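Local coordinates for protein DNA alpha-glucosyltransferase (Enterobacteria phage T4, PDB 1XV5) that is a bacteriophage glycosyltransferase of the GT-B clan, built on two parallel-sheet domains, with uridine-5'-diphosphate bound in the model, at residues A[210-213]-A[214-218]; A[322-325]-A[326-330]. All blocks are in the same frame, centred on the assembly; numbering follows the deposited sequence.

Contact 1 of 2, residues A[210-213]-A[214-218]. With UDP (uridine-5'-diphosphate), chain C.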
loop_
_atom_site.group_PDB
_atom_site.type_symbol
_atom_site.label_atom_id
_atom_site.label_comp_id
_atom_site.label_asym_id
_atom_site.label_seq_id
_atom_site.Cartn_x
_atom_site.Cartn_y
_atom_site.Cartn_z
ATOM N N LYS A 210 7.738 1.439 8.645
ATOM C CA LYS A 210 8.126 1.133 7.270
ATOM C C LYS A 210 9.579 0.677 7.273
ATOM O O LYS A 210 10.108 0.247 6.249
ATOM C CB LYS A 210 7.972 2.367 6.375
ATOM C CG LYS A 210 6.530 2.806 6.160
ATOM C CD LYS A 210 5.753 1.849 5.258
ATOM C CE LYS A 210 4.348 2.378 5.000
ATOM N NZ LYS A 210 3.531 1.515 4.093
ATOM N N GLY A 211 10.222 0.803 8.432
ATOM C CA GLY A 211 11.602 0.367 8.587
ATOM C C GLY A 211 12.737 1.174 7.980
ATOM O O GLY A 211 13.768 0.602 7.633
ATOM N N PHE A 212 12.592 2.491 7.857
ATOM C CA PHE A 212 13.685 3.258 7.276
ATOM C C PHE A 212 14.910 3.331 8.191
ATOM O O PHE A 212 16.038 3.383 7.707
ATOM C CB PHE A 212 13.233 4.671 6.847
ATOM C CG PHE A 212 12.656 5.517 7.953
ATOM C CD1 PHE A 212 11.281 5.571 8.162
ATOM C CD2 PHE A 212 13.486 6.295 8.754
ATOM C CE1 PHE A 212 10.736 6.394 9.152
ATOM C CE2 PHE A 212 12.957 7.120 9.747
ATOM C CZ PHE A 212 11.578 7.170 9.945
ATOM N N TYR A 213 14.711 3.311 9.507
ATOM C CA TYR A 213 15.862 3.361 10.407
ATOM C C TYR A 213 16.730 2.126 10.216
ATOM O O TYR A 213 17.956 2.194 10.316
ATOM C CB TYR A 213 15.422 3.439 11.871
ATOM C CG TYR A 213 15.044 4.827 12.318
ATOM C CD1 TYR A 213 13.757 5.110 12.769
ATOM C CD2 TYR A 213 15.974 5.866 12.276
ATOM C CE1 TYR A 213 13.399 6.399 13.170
ATOM C CE2 TYR A 213 15.629 7.160 12.670
ATOM C CZ TYR A 213 14.340 7.418 13.115
ATOM O OH TYR A 213 13.990 8.698 13.503
ATOM N N GLN A 214 16.086 0.996 9.946
ATOM C CA GLN A 214 16.811 -0.247 9.738
ATOM C C GLN A 214 17.626 -0.201 8.449
ATOM O O GLN A 214 18.679 -0.839 8.344
ATOM C CB GLN A 214 15.834 -1.429 9.740
ATOM C CG GLN A 214 15.324 -1.794 11.145
ATOM C CD GLN A 214 14.444 -0.719 11.785
ATOM O OE1 GLN A 214 14.477 -0.520 13.002
ATOM N NE2 GLN A 214 13.646 -0.038 10.973
ATOM N N MET A 215 17.153 0.568 7.472
ATOM C CA MET A 215 17.878 0.705 6.213
ATOM C C MET A 215 19.135 1.552 6.459
ATOM O O MET A 215 20.223 1.226 5.975
ATOM C CB MET A 215 16.995 1.373 5.154
ATOM C CG MET A 215 17.565 1.303 3.741
ATOM S SD MET A 215 17.651 -0.394 3.106
ATOM C CE MET A 215 18.851 -0.201 1.786
ATOM N N PHE A 216 18.983 2.639 7.214
ATOM C CA PHE A 216 20.122 3.499 7.535
ATOM C C PHE A 216 21.171 2.670 8.267
ATOM O O PHE A 216 22.371 2.789 8.011
ATOM C CB PHE A 216 19.699 4.656 8.450
ATOM C CG PHE A 216 18.989 5.778 7.743
ATOM C CD1 PHE A 216 19.601 6.462 6.696
ATOM C CD2 PHE A 216 17.721 6.180 8.156
ATOM C CE1 PHE A 216 18.959 7.534 6.073
ATOM C CE2 PHE A 216 17.075 7.249 7.539
ATOM C CZ PHE A 216 17.695 7.926 6.497
ATOM N N ASP A 217 20.699 1.827 9.181
ATOM C CA ASP A 217 21.569 0.974 9.985
ATOM C C ASP A 217 22.310 -0.021 9.095
ATOM O O ASP A 217 23.522 -0.204 9.226
ATOM C CB ASP A 217 20.734 0.220 11.024
ATOM C CG ASP A 217 21.581 -0.402 12.124
ATOM O OD1 ASP A 217 21.215 -1.491 12.614
ATOM O OD2 ASP A 217 22.601 0.202 12.514
ATOM N N PHE A 218 21.579 -0.654 8.183
ATOM C CA PHE A 218 22.179 -1.633 7.283
ATOM C C PHE A 218 23.208 -0.973 6.368
ATOM O O PHE A 218 24.233 -1.568 6.049
ATOM C CB PHE A 218 21.096 -2.324 6.446
ATOM C CG PHE A 218 21.582 -3.545 5.705
ATOM C CD1 PHE A 218 22.191 -4.596 6.388
ATOM C CD2 PHE A 218 21.401 -3.658 4.331
ATOM C CE1 PHE A 218 22.610 -5.744 5.709
ATOM C CE2 PHE A 218 21.814 -4.797 3.643
ATOM C CZ PHE A 218 22.419 -5.843 4.331
HETATM N N1 UDP C . 4.171 5.639 -3.731
HETATM C C2 UDP C . 4.461 6.513 -4.759
HETATM N N3 UDP C . 5.202 7.608 -4.394
HETATM C C4 UDP C . 5.679 7.903 -3.130
HETATM C C5 UDP C . 5.345 6.941 -2.125
HETATM C C6 UDP C . 4.617 5.869 -2.452
HETATM O O2 UDP C . 4.096 6.326 -5.908
HETATM O O4 UDP C . 6.336 8.930 -2.955
HETATM C "C1'" UDP C . 3.361 4.459 -4.053
HETATM C "C2'" UDP C . 4.037 3.122 -3.771
HETATM O "O2'" UDP C . 4.923 2.769 -4.812
HETATM C "C3'" UDP C . 2.813 2.223 -3.657
HETATM C "C4'" UDP C . 1.848 3.114 -2.876
HETATM O "O4'" UDP C . 2.219 4.475 -3.224
HETATM O "O3'" UDP C . 2.292 1.967 -4.962
HETATM C "C5'" UDP C . 1.899 2.948 -1.370
HETATM O "O5'" UDP C . 1.188 1.776 -0.991
HETATM P PA UDP C . 1.747 0.735 0.081
HETATM O O1A UDP C . 0.716 -0.319 0.181
HETATM O O2A UDP C . 3.135 0.359 -0.295
HETATM O O3A UDP C . 1.840 1.559 1.492
HETATM P PB UDP C . 0.928 2.772 2.111
HETATM O O1B UDP C . 0.876 2.557 3.580
HETATM O O2B UDP C . 1.457 4.051 1.587
HETATM O O3B UDP C . -0.521 2.528 1.510
HETATM O O HOH W 1 12.340 2.354 11.102
#
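Phe216 brings CE2 to the edge of the Phe212 ring, close to its plane, 3.9 Å from CD2, one helical turn further on. On one face of the Tyr213 ring, CE2 of Phe212 sits over the centre, 3.5 Å above the plane, while CA of Tyr213 lies at the edge of the Phe216 ring. Phe212 reaches this place because CG is wedged between its backbone N and carbonyl carbon (chi1 58°). Ile244 of helix 239-246 touches the side chains of all three aromatics, and Lys247 makes a cation-pi contact with Tyr213. Gly211 is the N-cap, and its positive phi suits a glycine. Beside it the Gln214 chain bends at chi2 (66°), bringing NE2 to 3.2 Å from CA of Gly211. One water accepts from Gln214 NE2 at 2.7 Å and from the Tyr213 backbone N at 3.0 Å. After weak bonds from Gln214 N and Met215 N to Gly211 O, Phe216 N donates to Phe212 O (3.1 Å). The Lys210 chain turns at chi2, then runs straight, and NZ donates a hydrogen bond to UDP O1B at 2.9 Å and a weak one to bridging O3A. NZ also salt-bridges Glu307, so its positive charge probably serves both carboxylate and diphosphate.

Contact 2 of 2, residues A[322-325]-A[326-330]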
loop_
_atom_site.group_PDB
_atom_site.type_symbol
_atom_site.label_atom_id
_atom_site.label_comp_id
_atom_site.label_asym_id
_atom_site.label_seq_id
_atom_site.Cartn_x
_atom_site.Cartn_y
_atom_site.Cartn_z
ATOM N N PHE A 322 12.913 -8.236 2.070
ATOM C CA PHE A 322 11.806 -7.941 2.987
ATOM C C PHE A 322 12.165 -8.216 4.448
ATOM O O PHE A 322 13.088 -8.973 4.740
ATOM C CB PHE A 322 10.575 -8.804 2.668
ATOM C CG PHE A 322 9.960 -8.572 1.305
ATOM C CD1 PHE A 322 10.281 -7.460 0.535
ATOM C CD2 PHE A 322 9.005 -9.469 0.820
ATOM C CE1 PHE A 322 9.659 -7.239 -0.701
ATOM C CE2 PHE A 322 8.377 -9.262 -0.409
ATOM C CZ PHE A 322 8.704 -8.144 -1.173
ATOM N N TRP A 323 11.399 -7.616 5.357
ATOM C CA TRP A 323 11.603 -7.803 6.794
ATOM C C TRP A 323 11.213 -9.237 7.153
ATOM O O TRP A 323 10.080 -9.658 6.919
ATOM C CB TRP A 323 10.737 -6.804 7.572
ATOM C CG TRP A 323 10.978 -6.788 9.051
ATOM C CD1 TRP A 323 10.162 -7.291 10.021
ATOM C CD2 TRP A 323 12.105 -6.223 9.727
ATOM N NE1 TRP A 323 10.709 -7.072 11.264
ATOM C CE2 TRP A 323 11.902 -6.418 11.113
ATOM C CE3 TRP A 323 13.269 -5.568 9.298
ATOM C CZ2 TRP A 323 12.821 -5.981 12.075
ATOM C CZ3 TRP A 323 14.184 -5.132 10.256
ATOM C CH2 TRP A 323 13.951 -5.342 11.630
ATOM N N LYS A 324 12.154 -9.983 7.723
ATOM C CA LYS A 324 11.917 -11.378 8.090
ATOM C C LYS A 324 10.635 -11.665 8.872
ATOM O O LYS A 324 9.830 -12.505 8.457
ATOM C CB LYS A 324 13.117 -11.918 8.874
ATOM C CG LYS A 324 13.040 -13.411 9.177
ATOM C CD LYS A 324 14.246 -13.872 9.987
ATOM C CE LYS A 324 14.232 -15.380 10.182
ATOM N NZ LYS A 324 15.358 -15.850 11.034
ATOM N N SER A 325 10.438 -10.983 9.998
ATOM C CA SER A 325 9.254 -11.235 10.815
ATOM C C SER A 325 7.951 -11.005 10.062
ATOM O O SER A 325 6.945 -11.642 10.361
ATOM C CB SER A 325 9.273 -10.386 12.093
ATOM O OG SER A 325 8.929 -9.038 11.831
ATOM N N THR A 326 7.961 -10.102 9.087
ATOM C CA THR A 326 6.751 -9.848 8.313
ATOM C C THR A 326 6.450 -11.080 7.459
ATOM O O THR A 326 5.293 -11.502 7.335
ATOM C CB THR A 326 6.911 -8.596 7.429
ATOM O OG1 THR A 326 6.976 -7.435 8.269
ATOM C CG2 THR A 326 5.733 -8.452 6.481
ATOM N N GLY A 327 7.495 -11.673 6.889
ATOM C CA GLY A 327 7.300 -12.866 6.084
ATOM C C GLY A 327 6.827 -14.021 6.953
ATOM O O GLY A 327 6.038 -14.859 6.517
ATOM N N GLU A 328 7.316 -14.069 8.189
ATOM C CA GLU A 328 6.930 -15.121 9.123
ATOM C C GLU A 328 5.487 -14.956 9.594
ATOM O O GLU A 328 4.796 -15.944 9.861
ATOM C CB GLU A 328 7.856 -15.113 10.347
ATOM C CG GLU A 328 9.270 -15.595 10.060
ATOM C CD GLU A 328 10.206 -15.420 11.244
ATOM O OE1 GLU A 328 11.301 -16.018 11.223
ATOM O OE2 GLU A 328 9.852 -14.680 12.187
ATOM N N ASN A 329 5.039 -13.706 9.686
ATOM C CA ASN A 329 3.695 -13.387 10.162
ATOM C C ASN A 329 2.611 -13.376 9.089
ATOM O O ASN A 329 1.424 -13.309 9.410
ATOM C CB ASN A 329 3.704 -12.026 10.869
ATOM C CG ASN A 329 4.555 -12.018 12.125
ATOM O OD1 ASN A 329 4.980 -10.958 12.595
ATOM N ND2 ASN A 329 4.798 -13.195 12.683
ATOM N N LEU A 330 3.009 -13.420 7.823
ATOM C CA LEU A 330 2.045 -13.419 6.728
ATOM C C LEU A 330 1.893 -14.820 6.153
ATOM O O LEU A 330 2.849 -15.590 6.126
ATOM C CB LEU A 330 2.488 -12.459 5.620
ATOM C CG LEU A 330 2.288 -10.968 5.897
ATOM C CD1 LEU A 330 2.936 -10.159 4.793
ATOM C CD2 LEU A 330 0.794 -10.660 5.994
HETATM O O HOH W 2 6.267 -7.955 11.127
#
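Lys324 crosses Glu328, one turn later in the same short helix, at a slant. Its CG stands anti to the backbone N (chi1 -174°) and the chain is extended from there, so the methylenes pass the carboxylate in turn: CG lies 3.7 Å from Glu328 OE1, CD is at a similar range, and CE comes to 3.2 Å from the same oxygen. NZ of Lys324 runs on past it, 4.1 Å from Glu328 OE1. That is too far for a salt bridge, though the opposite charges should still attract; the amine has a long, weak ion pair with Asp350. Their backbones are joined by the bond from Glu328 N to Lys324 O (3.0 Å). Trp323 is the N-cap, its carbonyl taking a bond from Gly327 N and a weak one from Thr326 N. OG1 of Thr326 approaches the edge of the indole, 3.6 Å from CD1, and is held by Ser295 O and by a water that donates to it. The same water is hydrogen-bonded to Ser325 OG. Strand 319-323 thus passes into helix 324-329 with no intervening loop, at the start of a beta-alpha-beta unit that returns through strand 347-349, to which Phe322 and Lys324 are joined by backbone bonds with Phe349.

From the N terminus, the chain completes the first seven-stranded parallel sheet before entering the second at strand 199-203. Contact 1 follows that strand, forming the first turns of helix 212-223, the connection to strand 229-233. The chain then builds edge strand 251-254 and its neighbour 270-273, returns to 288-293, and reaches contact 2 where strand 319-323 becomes helix 324-329, on the way to edge strand 347-349. Each contact is local, so neither nests in nor crosses the other; they come in series. Their centres are nonetheless about 15 Å apart, and Gln214 CG packs against Trp323 CZ3 at 3.6 Å, joining helix 212-223 to the junction of strand 319-323 with helix 324-329.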